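Long-range contacts in sulfatase (Bacteroides fragilis CAG:558, PDB 6USS), which probably hydrolyses aryl sulfate esters, as a calcium-binding member of the sulfatase family from a gut bacterium: residues A[81-86]-A[351-356]; A[343-348]-A[434-439]; A[423-428]-A[441-446]; A[98-103]-A[379-384]; A[448-453]-A[463-468]. The protein carries 1 engineered substitution. One frame throughout, in Å; residues are numbered along the deposited sequence.

From the N terminus, residues 81-86 and 98-103 come first and wait for partners about 270 residues later. Contact 1 closes its loop at 351-356 and contact 4 at 379-384, so the two loops cross. Contact 2 starts at 343-348, before either has closed, and ends at 434-439, crossing both; contact 3, from 423-428 to 441-446, crosses contact 2 in turn. Contact 5, 448-453 with 463-468, follows in series. Contacts 3 and 5 pair the outer strands of the four-stranded antiparallel sheet with their inner neighbours. Contact 1 lies where strand 77-83 of the large mixed sheet ends, and touches all the others, whereas contacts 2 and 4, with centres about 22 Å apart, do not meet.

Contact 1: A[81-86]-A[351-356]; sequences QAYASS and AYEGGV
The carbonyl oxygen of Val356 is approached by two groups of the opposing segment. Ala84 N donates to Val356 O over 3.1 Å, nearly straight at 163° and in the carbonyl plane, and the C-H of Tyr83 CA points at the same Val356 O from 3.2 Å. A second contact of that kind joins Ser86 CA to Gly355 O at 3.3 Å. With CG anti to its carbonyl carbon (chi1 -67°), Tyr83 runs its ring past Val356, CD1 lying 3.6 Å from CG2, and carries its phenol to Glu353. The carboxylate of Glu353 is turned back by a bend at chi2; OE1 sits in the ring plane at the edge, the two flat groups being 63° apart. Tyr83 OH donates to OE1, but the modelled separation is too short to be taken literally. OE1 also forms a salt bridge with Arg357 and OE2 one with Lys450, which would probably keep this buried acid ionised. Strand 77-83 pairs antiparallel with strand 357-363, which directly follows the short helix 353-356; Val356 and Ser85 pack on Trp425 of strand 422-427, and Ala84 on helix 88-97, which begins at the engineered, calcium-binding Cys88.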
# COMPACT_ATOMS: atom_id res chain seq x y z
N GLN A 81 -23.65 -20.04 16.13
CA GLN A 81 -24.49 -19.95 14.93
C GLN A 81 -24.01 -18.81 14.03
O GLN A 81 -24.76 -17.92 13.65
CB GLN A 81 -25.96 -19.80 15.33
CG GLN A 81 -26.90 -20.58 14.44
CD GLN A 81 -28.36 -20.61 14.93
OE1 GLN A 81 -29.16 -21.45 14.50
NE2 GLN A 81 -28.71 -19.71 15.84
N ALA A 82 -22.73 -18.84 13.65
CA ALA A 82 -22.14 -17.84 12.76
C ALA A 82 -22.08 -18.37 11.33
O ALA A 82 -21.62 -19.49 11.10
CB ALA A 82 -20.73 -17.45 13.23
N TYR A 83 -22.50 -17.55 10.36
CA TYR A 83 -22.60 -17.96 8.96
C TYR A 83 -21.67 -17.17 8.03
O TYR A 83 -21.47 -15.96 8.19
CB TYR A 83 -24.04 -17.84 8.45
CG TYR A 83 -24.95 -18.82 9.13
CD1 TYR A 83 -24.86 -20.18 8.85
CD2 TYR A 83 -25.87 -18.41 10.09
CE1 TYR A 83 -25.68 -21.11 9.49
CE2 TYR A 83 -26.70 -19.32 10.73
CZ TYR A 83 -26.59 -20.67 10.43
OH TYR A 83 -27.41 -21.56 11.08
N ALA A 84 -21.13 -17.87 7.05
CA ALA A 84 -20.45 -17.32 5.88
C ALA A 84 -21.20 -17.80 4.63
O ALA A 84 -22.29 -18.36 4.73
CB ALA A 84 -18.99 -17.75 5.86
N SER A 85 -20.63 -17.56 3.45
CA SER A 85 -21.09 -18.28 2.27
C SER A 85 -20.34 -19.61 2.15
O SER A 85 -19.41 -19.90 2.91
CB SER A 85 -20.94 -17.44 0.99
OG SER A 85 -21.74 -16.26 1.05
N SER A 86 -20.75 -20.43 1.19
CA SER A 86 -20.22 -21.78 1.11
C SER A 86 -18.93 -21.87 0.31
O SER A 86 -18.36 -22.96 0.20
CB SER A 86 -21.26 -22.75 0.54
OG SER A 86 -21.61 -22.41 -0.78
N ALA A 351 -25.43 -25.32 0.38
CA ALA A 351 -26.23 -24.38 1.14
C ALA A 351 -26.68 -24.95 2.48
O ALA A 351 -27.21 -24.21 3.31
CB ALA A 351 -27.44 -23.94 0.31
N TYR A 352 -26.46 -26.25 2.70
CA TYR A 352 -26.70 -26.87 3.99
C TYR A 352 -25.77 -26.26 5.05
O TYR A 352 -24.78 -25.59 4.73
CB TYR A 352 -26.50 -28.38 3.91
CG TYR A 352 -27.60 -29.10 3.16
CD1 TYR A 352 -28.80 -28.46 2.89
CD2 TYR A 352 -27.44 -30.41 2.69
CE1 TYR A 352 -29.83 -29.09 2.20
CE2 TYR A 352 -28.46 -31.05 2.00
CZ TYR A 352 -29.66 -30.38 1.76
OH TYR A 352 -30.69 -30.98 1.08
N GLU A 353 -26.08 -26.52 6.33
CA GLU A 353 -25.30 -25.93 7.42
C GLU A 353 -23.83 -26.33 7.36
O GLU A 353 -22.96 -25.58 7.81
CB GLU A 353 -25.88 -26.33 8.77
CG GLU A 353 -27.30 -25.85 9.00
CD GLU A 353 -27.38 -24.35 9.31
OE1 GLU A 353 -27.10 -23.96 10.47
OE2 GLU A 353 -27.71 -23.58 8.39
N GLY A 354 -23.53 -27.51 6.81
CA GLY A 354 -22.16 -27.94 6.70
C GLY A 354 -21.33 -27.03 5.80
O GLY A 354 -20.11 -26.96 5.96
N GLY A 355 -21.98 -26.33 4.87
CA GLY A 355 -21.29 -25.41 3.99
C GLY A 355 -21.14 -24.00 4.52
O GLY A 355 -20.29 -23.24 4.03
N VAL A 356 -21.95 -23.61 5.51
CA VAL A 356 -22.04 -22.20 5.89
C VAL A 356 -21.90 -21.94 7.39
O VAL A 356 -21.59 -20.80 7.78
CB VAL A 356 -23.36 -21.58 5.37
CG1 VAL A 356 -23.37 -21.55 3.85
CG2 VAL A 356 -24.58 -22.33 5.92

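Contact 2: A[343-348]-A[434-439]; sequences PLNSGK and DGPGIG
Pro436 and Ile438 face Ser346 and its neighbours from a type II beta turn, Gly435 to Ile438, that lies in the loop between strands 422-427 and 441-446. Ahead of the turn, Asp434 is directed to Arg119 in a salt bridge. Gly435 opens the turn, its O accepting the closing bond from Ile438 N at 3.0 Å. Pro436 then carries most of the contact. Its CB lies 3.8 Å from Asn345 OD1, the two side chains crossing at about a right angle, and 4.1 Å from Ser346 CB. The polar link is Ser346 OG to Pro436 O, 3.0 Å long, with the donor in the carbonyl plane on a lone pair; the hydroxyl gets there because OG is anti to the backbone N (chi1 178°). Ser350 OG binds the same carbonyl, so Pro436 O is held by two serines. Gly437 supplies the positive phi (77°) of the third turn position and pairs through its backbone with Ala351. The segment 343-348 meanwhile leads toward the metal site: Lys348 sets off from its CA away from the turn and its NZ forms a salt bridge with Asp43, a calcium ligand; the lysine side chain comes to about 4 Å from the ion. What the turn meets of that lysine is its backbone, where Ile438, extended beyond CG1, brings CD1 to 4.0 Å from Lys348 O.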
# COMPACT_ATOMS: atom_id res chain seq x y z
N PRO A 343 -22.23 -32.96 13.19
CA PRO A 343 -23.60 -33.30 12.79
C PRO A 343 -24.18 -32.43 11.68
O PRO A 343 -25.36 -32.57 11.39
CB PRO A 343 -24.39 -33.06 14.06
CG PRO A 343 -23.71 -31.87 14.64
CD PRO A 343 -22.24 -32.15 14.42
N LEU A 344 -23.40 -31.53 11.09
CA LEU A 344 -23.96 -30.71 10.02
C LEU A 344 -23.99 -31.49 8.71
O LEU A 344 -23.17 -32.38 8.49
CB LEU A 344 -23.17 -29.42 9.85
CG LEU A 344 -22.98 -28.61 11.12
CD1 LEU A 344 -22.31 -27.29 10.78
CD2 LEU A 344 -24.32 -28.39 11.80
N ASN A 345 -24.95 -31.14 7.84
CA ASN A 345 -25.10 -31.81 6.55
C ASN A 345 -24.11 -31.27 5.52
O ASN A 345 -24.04 -30.06 5.28
CB ASN A 345 -26.54 -31.64 6.05
CG ASN A 345 -26.95 -32.72 5.04
OD1 ASN A 345 -26.13 -33.21 4.27
ND2 ASN A 345 -28.24 -33.07 5.04
N SER A 346 -23.35 -32.18 4.91
CA SER A 346 -22.52 -31.87 3.74
C SER A 346 -21.43 -30.87 4.16
O SER A 346 -20.90 -30.91 5.28
CB SER A 346 -23.43 -31.43 2.59
OG SER A 346 -22.70 -31.07 1.44
N GLY A 347 -21.05 -29.95 3.27
CA GLY A 347 -19.93 -29.08 3.55
C GLY A 347 -19.69 -28.06 2.46
O GLY A 347 -20.64 -27.58 1.84
N LYS A 348 -18.41 -27.75 2.21
CA LYS A 348 -18.05 -26.69 1.28
C LYS A 348 -18.82 -26.81 -0.03
O LYS A 348 -18.92 -27.90 -0.59
CB LYS A 348 -16.54 -26.72 1.01
CG LYS A 348 -16.12 -25.66 -0.01
CD LYS A 348 -14.64 -25.55 -0.11
CE LYS A 348 -14.27 -24.35 -0.98
NZ LYS A 348 -12.82 -24.16 -1.04
N ASP A 434 -20.65 -32.31 -7.14
CA ASP A 434 -22.02 -32.53 -6.70
C ASP A 434 -22.05 -33.06 -5.26
O ASP A 434 -21.09 -33.67 -4.77
CB ASP A 434 -22.74 -33.52 -7.62
CG ASP A 434 -22.74 -33.07 -9.05
OD1 ASP A 434 -23.21 -31.94 -9.35
OD2 ASP A 434 -22.29 -33.88 -9.88
N GLY A 435 -23.18 -32.83 -4.60
CA GLY A 435 -23.39 -33.34 -3.26
C GLY A 435 -24.63 -32.72 -2.64
O GLY A 435 -25.28 -31.86 -3.25
N PRO A 436 -24.99 -33.13 -1.43
CA PRO A 436 -26.22 -32.61 -0.82
C PRO A 436 -26.17 -31.09 -0.63
O PRO A 436 -25.22 -30.55 -0.05
CB PRO A 436 -26.31 -33.38 0.50
CG PRO A 436 -25.52 -34.66 0.25
CD PRO A 436 -24.39 -34.23 -0.65
N GLY A 437 -27.19 -30.41 -1.14
CA GLY A 437 -27.23 -28.97 -1.03
C GLY A 437 -26.34 -28.23 -2.00
O GLY A 437 -26.37 -26.99 -2.03
N ILE A 438 -25.55 -28.93 -2.80
CA ILE A 438 -24.65 -28.30 -3.76
C ILE A 438 -25.36 -28.16 -5.10
O ILE A 438 -26.04 -29.08 -5.55
CB ILE A 438 -23.35 -29.10 -3.92
CG1 ILE A 438 -22.72 -29.38 -2.56
CG2 ILE A 438 -22.38 -28.35 -4.78
CD1 ILE A 438 -21.43 -30.18 -2.63
N GLY A 439 -25.16 -27.00 -5.74
CA GLY A 439 -25.81 -26.67 -6.99
C GLY A 439 -26.29 -25.23 -6.95
O GLY A 439 -26.15 -24.54 -5.94

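Contact 3: A[423-428]-A[441-446]; sequences LYWNFP and TCTVRK
Strands 423-427 and 441-446 run antiparallel, 175° between directions and 4.5 Å between axes, and are joined by paired N-H...O bonds at Leu423-Arg445, Trp425-Thr443 and Phe427-Thr441. The last pair is uneven: Phe427 N reaches Thr441 O at 2.7 Å, whereas the return bond from Thr441 N to Phe427 O is 3.0 Å and bent to 144°, with the donor standing above the carbonyl plane of Phe427. On the face of Leu423, Trp425 and Phe427, the indole turns its edge to the neighbouring strand: Trp425 CE3 lies 3.6 Å from Thr443 CG2, and CZ3 is 3.8 Å from Arg445 CB. Arg445 runs alongside the indole, bends at chi2 and ends with its guanidinium plane tilted only 10° to that of the indole, fixed by Gly447 O and Gln81 OE1; the indole NE1 is bound by Ala84 O. On the other face Tyr424 and Val444 point the same way, CE2 to CG2 3.7 Å, while Asn426 holds Gln500 O and Tyr455 OH. Tyr424 OH is bonded to Asp489 of helix 480-496, which packs on this second face. A four-stranded antiparallel sheet with a long helix across it, of which these are the first two strands, is typical of the smaller C-terminal subdomain of sulfatases.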
# COMPACT_ATOMS: atom_id res chain seq x y z
N LEU A 423 -31.51 -13.81 6.92
CA LEU A 423 -30.19 -14.00 6.32
C LEU A 423 -30.34 -14.54 4.90
O LEU A 423 -31.24 -15.35 4.64
CB LEU A 423 -29.33 -14.96 7.15
CG LEU A 423 -29.05 -14.61 8.60
CD1 LEU A 423 -28.06 -15.62 9.15
CD2 LEU A 423 -28.52 -13.18 8.75
N TYR A 424 -29.46 -14.13 3.98
CA TYR A 424 -29.60 -14.52 2.59
C TYR A 424 -28.31 -15.06 1.97
O TYR A 424 -27.23 -14.50 2.17
CB TYR A 424 -30.08 -13.36 1.75
CG TYR A 424 -31.32 -12.69 2.24
CD1 TYR A 424 -31.25 -11.53 3.01
CD2 TYR A 424 -32.58 -13.17 1.90
CE1 TYR A 424 -32.37 -10.90 3.44
CE2 TYR A 424 -33.73 -12.54 2.33
CZ TYR A 424 -33.61 -11.39 3.10
OH TYR A 424 -34.75 -10.74 3.54
N TRP A 425 -28.45 -16.12 1.18
CA TRP A 425 -27.38 -16.60 0.31
C TRP A 425 -27.90 -16.71 -1.13
O TRP A 425 -29.07 -17.03 -1.37
CB TRP A 425 -26.86 -17.97 0.73
CG TRP A 425 -26.33 -18.08 2.11
CD1 TRP A 425 -25.02 -18.21 2.48
CD2 TRP A 425 -27.10 -18.15 3.32
NE1 TRP A 425 -24.93 -18.35 3.84
CE2 TRP A 425 -26.19 -18.31 4.38
CE3 TRP A 425 -28.47 -18.10 3.60
CZ2 TRP A 425 -26.60 -18.41 5.71
CZ3 TRP A 425 -28.88 -18.19 4.93
CH2 TRP A 425 -27.95 -18.34 5.96
N ASN A 426 -27.01 -16.45 -2.08
CA ASN A 426 -27.31 -16.67 -3.49
C ASN A 426 -26.11 -17.30 -4.17
O ASN A 426 -25.02 -16.71 -4.16
CB ASN A 426 -27.69 -15.37 -4.21
CG ASN A 426 -28.31 -15.64 -5.55
OD1 ASN A 426 -28.94 -16.68 -5.74
ND2 ASN A 426 -28.11 -14.75 -6.50
N PHE A 427 -26.31 -18.47 -4.77
CA PHE A 427 -25.28 -19.17 -5.54
C PHE A 427 -25.86 -19.54 -6.89
O PHE A 427 -26.21 -20.71 -7.15
CB PHE A 427 -24.78 -20.42 -4.80
CG PHE A 427 -23.53 -21.02 -5.38
CD1 PHE A 427 -22.28 -20.50 -5.05
CD2 PHE A 427 -23.59 -22.11 -6.26
CE1 PHE A 427 -21.10 -21.05 -5.60
CE2 PHE A 427 -22.43 -22.68 -6.81
CZ PHE A 427 -21.18 -22.14 -6.49
N PRO A 428 -25.98 -18.58 -7.79
CA PRO A 428 -26.44 -18.86 -9.15
C PRO A 428 -25.30 -19.33 -10.05
O PRO A 428 -25.05 -18.75 -11.11
CB PRO A 428 -27.01 -17.51 -9.61
CG PRO A 428 -26.15 -16.50 -8.88
CD PRO A 428 -25.68 -17.16 -7.59
N THR A 441 -28.44 -22.36 -6.11
CA THR A 441 -29.45 -22.19 -5.08
C THR A 441 -29.48 -20.74 -4.62
O THR A 441 -28.50 -20.00 -4.77
CB THR A 441 -29.18 -23.06 -3.85
OG1 THR A 441 -27.87 -22.77 -3.35
CG2 THR A 441 -29.29 -24.55 -4.19
N CYS A 442 -30.60 -20.35 -4.02
CA CYS A 442 -30.60 -19.26 -3.07
C CYS A 442 -31.28 -19.74 -1.80
O CYS A 442 -32.10 -20.66 -1.82
CB CYS A 442 -31.32 -18.01 -3.61
SG CYS A 442 -32.80 -18.44 -4.52
N THR A 443 -30.94 -19.10 -0.69
CA THR A 443 -31.36 -19.54 0.63
C THR A 443 -31.74 -18.32 1.45
O THR A 443 -31.05 -17.29 1.40
CB THR A 443 -30.22 -20.29 1.32
OG1 THR A 443 -29.84 -21.40 0.52
CG2 THR A 443 -30.67 -20.79 2.67
N VAL A 444 -32.83 -18.44 2.21
CA VAL A 444 -33.11 -17.50 3.29
C VAL A 444 -33.24 -18.26 4.62
O VAL A 444 -33.84 -19.34 4.68
CB VAL A 444 -34.38 -16.67 3.02
CG1 VAL A 444 -35.61 -17.59 2.82
CG2 VAL A 444 -34.61 -15.68 4.16
N ARG A 445 -32.64 -17.69 5.66
CA ARG A 445 -32.82 -18.13 7.04
C ARG A 445 -33.51 -17.02 7.81
O ARG A 445 -33.14 -15.85 7.67
CB ARG A 445 -31.48 -18.46 7.69
CG ARG A 445 -31.56 -18.73 9.17
CD ARG A 445 -32.30 -20.03 9.46
NE ARG A 445 -32.35 -20.28 10.89
CZ ARG A 445 -31.31 -20.64 11.65
NH1 ARG A 445 -30.10 -20.83 11.12
NH2 ARG A 445 -31.48 -20.82 12.95
N LYS A 446 -34.50 -17.38 8.62
CA LYS A 446 -35.24 -16.37 9.38
C LYS A 446 -35.87 -17.07 10.57
O LYS A 446 -36.73 -17.93 10.39
CB LYS A 446 -36.30 -15.70 8.51
CG LYS A 446 -37.17 -14.66 9.23
CD LYS A 446 -38.54 -14.54 8.55
CE LYS A 446 -38.99 -13.09 8.34
NZ LYS A 446 -38.53 -12.15 9.41

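Contact 4: A[98-103]-A[379-384]; sequences GTNAAR and IIEDFY
Asn100 and Glu381 lie side by side and point the same way, their amide and carboxylate planes 67° apart. In spite of that tilt the bond is well formed: Asn100 ND2 meets Glu381 OE1 at 3.0 Å and 156°, OE1 lying in the amide plane and being approached on its syn side. ND2 has a second acceptor in Tyr424 O, while OD1 of Asn100 caps the following helix by accepting from Ala102 N at 3.0 Å; the amide is therefore fixed at both ends. Further along, Tyr384 extends its ring with CG anti to the backbone N (chi1 -179°) and brings it obliquely up to Gly98, CD2 being 3.1 Å from Gly98 N, a close approach that glycine permits by having no side chain; the phenol binds Thr147 O. Glu381 OE2 takes a hydrogen bond of 2.6 Å from a water that in turn accepts from Ala101 N at 2.9 Å. A buried carboxylate is thus met by an amide and, through water, by the N-terminal end of helix 101-104, whose dipole would tend to stabilise a negative charge there.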
# COMPACT_ATOMS: atom_id res chain seq x y z
N GLY A 98 -18.59 -5.41 3.26
CA GLY A 98 -19.80 -5.24 4.06
C GLY A 98 -21.08 -5.47 3.31
O GLY A 98 -22.15 -5.06 3.77
N THR A 99 -21.00 -6.15 2.17
CA THR A 99 -22.09 -6.37 1.23
C THR A 99 -22.48 -7.84 1.28
O THR A 99 -21.60 -8.70 1.40
CB THR A 99 -21.63 -5.94 -0.18
OG1 THR A 99 -21.74 -4.52 -0.33
CG2 THR A 99 -22.43 -6.60 -1.25
N ASN A 100 -23.78 -8.12 1.23
CA ASN A 100 -24.24 -9.49 1.05
C ASN A 100 -23.84 -10.01 -0.33
O ASN A 100 -23.81 -9.25 -1.31
CB ASN A 100 -25.75 -9.58 1.23
CG ASN A 100 -26.29 -11.00 0.97
OD1 ASN A 100 -26.80 -11.28 -0.11
ND2 ASN A 100 -26.17 -11.88 1.95
N ALA A 101 -23.54 -11.31 -0.42
CA ALA A 101 -22.99 -11.86 -1.66
C ALA A 101 -23.93 -11.65 -2.85
O ALA A 101 -23.48 -11.44 -3.99
CB ALA A 101 -22.67 -13.34 -1.47
N ALA A 102 -25.24 -11.70 -2.62
CA ALA A 102 -26.18 -11.54 -3.73
C ALA A 102 -25.97 -10.19 -4.40
O ALA A 102 -26.07 -10.09 -5.63
CB ALA A 102 -27.62 -11.68 -3.24
N ARG A 103 -25.64 -9.16 -3.62
CA ARG A 103 -25.45 -7.83 -4.17
C ARG A 103 -24.10 -7.68 -4.87
O ARG A 103 -24.03 -7.06 -5.95
CB ARG A 103 -25.59 -6.78 -3.07
CG ARG A 103 -25.40 -5.37 -3.56
CD ARG A 103 -25.10 -4.43 -2.42
NE ARG A 103 -26.13 -4.45 -1.38
CZ ARG A 103 -27.32 -3.87 -1.51
NH1 ARG A 103 -27.63 -3.25 -2.64
NH2 ARG A 103 -28.20 -3.92 -0.52
N ILE A 379 -23.97 -13.06 10.16
CA ILE A 379 -23.43 -13.43 8.86
C ILE A 379 -22.21 -12.56 8.54
O ILE A 379 -22.08 -11.43 9.01
CB ILE A 379 -24.51 -13.31 7.77
CG1 ILE A 379 -23.99 -13.81 6.42
CG2 ILE A 379 -25.06 -11.87 7.71
CD1 ILE A 379 -24.99 -14.67 5.69
N ILE A 380 -21.32 -13.11 7.69
CA ILE A 380 -19.98 -12.58 7.47
C ILE A 380 -19.97 -11.08 7.12
O ILE A 380 -19.13 -10.33 7.62
CB ILE A 380 -19.25 -13.43 6.40
CG1 ILE A 380 -17.84 -12.90 6.12
CG2 ILE A 380 -20.06 -13.50 5.11
CD1 ILE A 380 -16.90 -13.05 7.26
N GLU A 381 -20.90 -10.61 6.29
CA GLU A 381 -20.90 -9.17 5.98
C GLU A 381 -21.06 -8.30 7.22
O GLU A 381 -20.73 -7.12 7.16
CB GLU A 381 -22.00 -8.79 4.97
CG GLU A 381 -23.41 -9.12 5.42
CD GLU A 381 -23.98 -10.32 4.66
OE1 GLU A 381 -25.19 -10.31 4.34
OE2 GLU A 381 -23.20 -11.28 4.38
N ASP A 382 -21.57 -8.86 8.33
CA ASP A 382 -21.67 -8.12 9.58
C ASP A 382 -20.30 -7.77 10.17
O ASP A 382 -20.19 -6.79 10.93
CB ASP A 382 -22.45 -8.92 10.62
CG ASP A 382 -23.83 -9.33 10.14
OD1 ASP A 382 -24.35 -8.72 9.18
OD2 ASP A 382 -24.40 -10.28 10.73
N PHE A 383 -19.26 -8.56 9.86
CA PHE A 383 -17.91 -8.28 10.34
C PHE A 383 -17.45 -6.87 9.97
O PHE A 383 -16.70 -6.24 10.73
CB PHE A 383 -16.92 -9.30 9.76
CG PHE A 383 -16.91 -10.64 10.48
CD1 PHE A 383 -18.07 -11.37 10.63
CD2 PHE A 383 -15.72 -11.17 10.95
CE1 PHE A 383 -18.06 -12.62 11.28
CE2 PHE A 383 -15.69 -12.42 11.59
CZ PHE A 383 -16.86 -13.14 11.76
N TYR A 384 -17.93 -6.35 8.82
CA TYR A 384 -17.49 -5.04 8.35
C TYR A 384 -17.94 -3.91 9.27
O TYR A 384 -17.08 -3.21 9.84
CB TYR A 384 -17.95 -4.85 6.90
CG TYR A 384 -17.60 -3.59 6.16
CD1 TYR A 384 -18.13 -2.36 6.54
CD2 TYR A 384 -16.80 -3.64 5.03
CE1 TYR A 384 -17.83 -1.21 5.82
CE2 TYR A 384 -16.51 -2.52 4.30
CZ TYR A 384 -17.03 -1.30 4.69
OH TYR A 384 -16.73 -0.18 3.96
O HOH W 1 -23.19 -12.61 2.13

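Contact 5: A[448-453]-A[463-468]; sequences DWKLIY and FNIPQD
Trp449 and Asn464 form the close centre of this pairing: Asn464 ND2 sits over one face of the indole, near the rim and 3.4 Å from CZ2, with the amide plane turned 75° to the ring. Asn464 CB adds a CH-pi contact over the same indole, 4.2 Å from the centroid of its six-membered ring. On the opposite face of the sheet Lys450 and Phe463 make the hydrogen-bonded pair, their backbones joined by two N-H...O bonds of 3.0 Å. Lys450 is fully extended, its CG anti to the backbone N (chi1 -179°), so its CD passes 3.6 Å from Ile465 CD1 before NZ reaches Ala351 O and Glu471. Beside it Ile452 CD1 touches the edge of the Phe463 ring, a looser 4.2 Å from CE2. The outer end is different in kind. Asp448 and Pro466 are both exposed and cross at about a right angle, with OD1 of Asp448 3.6 Å from CG of Pro466 as mere contact; the backbone still grips there, since Ile465 N donates to Asp448 O, though bent to 141°. This outer end lies just beyond the paired strands 449-454 and 460-464 of a hairpin, the latter strand outermost in the four-stranded sheet. Strand 441-446 flanks 449-454 on its other side, and helix 480-496 covers the Trp449 face through Ile482 and Leu486.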
# COMPACT_ATOMS: atom_id res chain seq x y z
N ASP A 448 -36.36 -19.76 13.17
CA ASP A 448 -36.02 -21.17 13.21
C ASP A 448 -36.00 -21.80 11.83
O ASP A 448 -35.70 -22.99 11.71
CB ASP A 448 -37.03 -21.93 14.07
CG ASP A 448 -37.03 -21.47 15.51
OD1 ASP A 448 -36.06 -20.78 15.92
OD2 ASP A 448 -38.01 -21.80 16.23
N TRP A 449 -36.35 -21.04 10.80
CA TRP A 449 -36.72 -21.61 9.52
C TRP A 449 -35.71 -21.24 8.45
O TRP A 449 -35.26 -20.09 8.38
CB TRP A 449 -38.12 -21.17 9.11
CG TRP A 449 -39.18 -21.77 9.98
CD1 TRP A 449 -39.90 -21.14 10.95
CD2 TRP A 449 -39.64 -23.13 9.96
NE1 TRP A 449 -40.78 -22.03 11.54
CE2 TRP A 449 -40.63 -23.25 10.95
CE3 TRP A 449 -39.31 -24.25 9.20
CZ2 TRP A 449 -41.30 -24.46 11.19
CZ3 TRP A 449 -39.98 -25.45 9.45
CH2 TRP A 449 -40.96 -25.54 10.43
N LYS A 450 -35.35 -22.22 7.64
CA LYS A 450 -34.39 -22.06 6.56
C LYS A 450 -35.03 -22.60 5.29
O LYS A 450 -35.51 -23.74 5.28
CB LYS A 450 -33.09 -22.79 6.88
CG LYS A 450 -32.01 -22.68 5.82
CD LYS A 450 -30.78 -23.44 6.29
CE LYS A 450 -29.62 -23.24 5.34
NZ LYS A 450 -28.42 -24.07 5.69
N LEU A 451 -35.06 -21.78 4.24
CA LEU A 451 -35.63 -22.18 2.96
C LEU A 451 -34.53 -22.17 1.90
O LEU A 451 -33.89 -21.14 1.68
CB LEU A 451 -36.78 -21.27 2.55
CG LEU A 451 -37.19 -21.51 1.08
CD1 LEU A 451 -37.86 -22.87 0.93
CD2 LEU A 451 -38.09 -20.39 0.53
N ILE A 452 -34.33 -23.31 1.26
CA ILE A 452 -33.40 -23.45 0.14
C ILE A 452 -34.21 -23.69 -1.12
O ILE A 452 -35.08 -24.57 -1.16
CB ILE A 452 -32.39 -24.60 0.38
CG1 ILE A 452 -31.63 -24.39 1.69
CG2 ILE A 452 -31.43 -24.70 -0.79
CD1 ILE A 452 -30.88 -25.63 2.15
N TYR A 453 -33.93 -22.90 -2.15
CA TYR A 453 -34.57 -23.02 -3.45
C TYR A 453 -33.53 -23.42 -4.48
O TYR A 453 -32.44 -22.84 -4.52
CB TYR A 453 -35.22 -21.71 -3.85
CG TYR A 453 -35.64 -21.64 -5.30
CD1 TYR A 453 -36.70 -22.43 -5.78
CD2 TYR A 453 -35.01 -20.77 -6.19
CE1 TYR A 453 -37.10 -22.35 -7.11
CE2 TYR A 453 -35.41 -20.68 -7.53
CZ TYR A 453 -36.46 -21.47 -7.98
OH TYR A 453 -36.87 -21.39 -9.31
N PHE A 463 -36.33 -26.33 6.43
CA PHE A 463 -35.82 -27.01 7.61
C PHE A 463 -36.00 -26.13 8.84
O PHE A 463 -35.82 -24.91 8.78
CB PHE A 463 -34.33 -27.38 7.48
CG PHE A 463 -34.03 -28.30 6.31
CD1 PHE A 463 -34.27 -29.66 6.39
CD2 PHE A 463 -33.49 -27.79 5.14
CE1 PHE A 463 -33.98 -30.50 5.32
CE2 PHE A 463 -33.19 -28.61 4.06
CZ PHE A 463 -33.44 -29.97 4.15
N ASN A 464 -36.35 -26.77 9.95
CA ASN A 464 -36.30 -26.15 11.26
C ASN A 464 -34.92 -26.42 11.83
O ASN A 464 -34.67 -27.49 12.38
CB ASN A 464 -37.38 -26.72 12.17
CG ASN A 464 -37.66 -25.82 13.36
OD1 ASN A 464 -36.81 -25.66 14.24
ND2 ASN A 464 -38.84 -25.23 13.38
N ILE A 465 -34.02 -25.44 11.70
CA ILE A 465 -32.62 -25.65 12.07
C ILE A 465 -32.46 -26.02 13.54
O ILE A 465 -31.78 -27.02 13.83
CB ILE A 465 -31.77 -24.44 11.65
CG1 ILE A 465 -31.81 -24.27 10.11
CG2 ILE A 465 -30.34 -24.57 12.17
CD1 ILE A 465 -31.20 -25.41 9.32
N PRO A 466 -33.06 -25.31 14.50
CA PRO A 466 -32.86 -25.71 15.91
C PRO A 466 -33.43 -27.09 16.24
O PRO A 466 -32.97 -27.73 17.20
CB PRO A 466 -33.57 -24.60 16.70
CG PRO A 466 -33.64 -23.44 15.75
CD PRO A 466 -33.85 -24.07 14.41
N GLN A 467 -34.41 -27.57 15.48
CA GLN A 467 -34.93 -28.92 15.67
C GLN A 467 -34.25 -29.97 14.80
O GLN A 467 -34.38 -31.16 15.08
CB GLN A 467 -36.43 -28.98 15.37
CG GLN A 467 -37.30 -28.42 16.46
CD GLN A 467 -38.74 -28.29 16.00
OE1 GLN A 467 -39.23 -29.13 15.22
NE2 GLN A 467 -39.42 -27.23 16.44
N ASP A 468 -33.56 -29.56 13.74
CA ASP A 468 -33.05 -30.51 12.75
C ASP A 468 -31.69 -30.02 12.26
O ASP A 468 -31.52 -29.57 11.13
CB ASP A 468 -34.04 -30.67 11.60
CG ASP A 468 -33.57 -31.62 10.55
OD1 ASP A 468 -32.67 -32.46 10.83
OD2 ASP A 468 -34.09 -31.53 9.42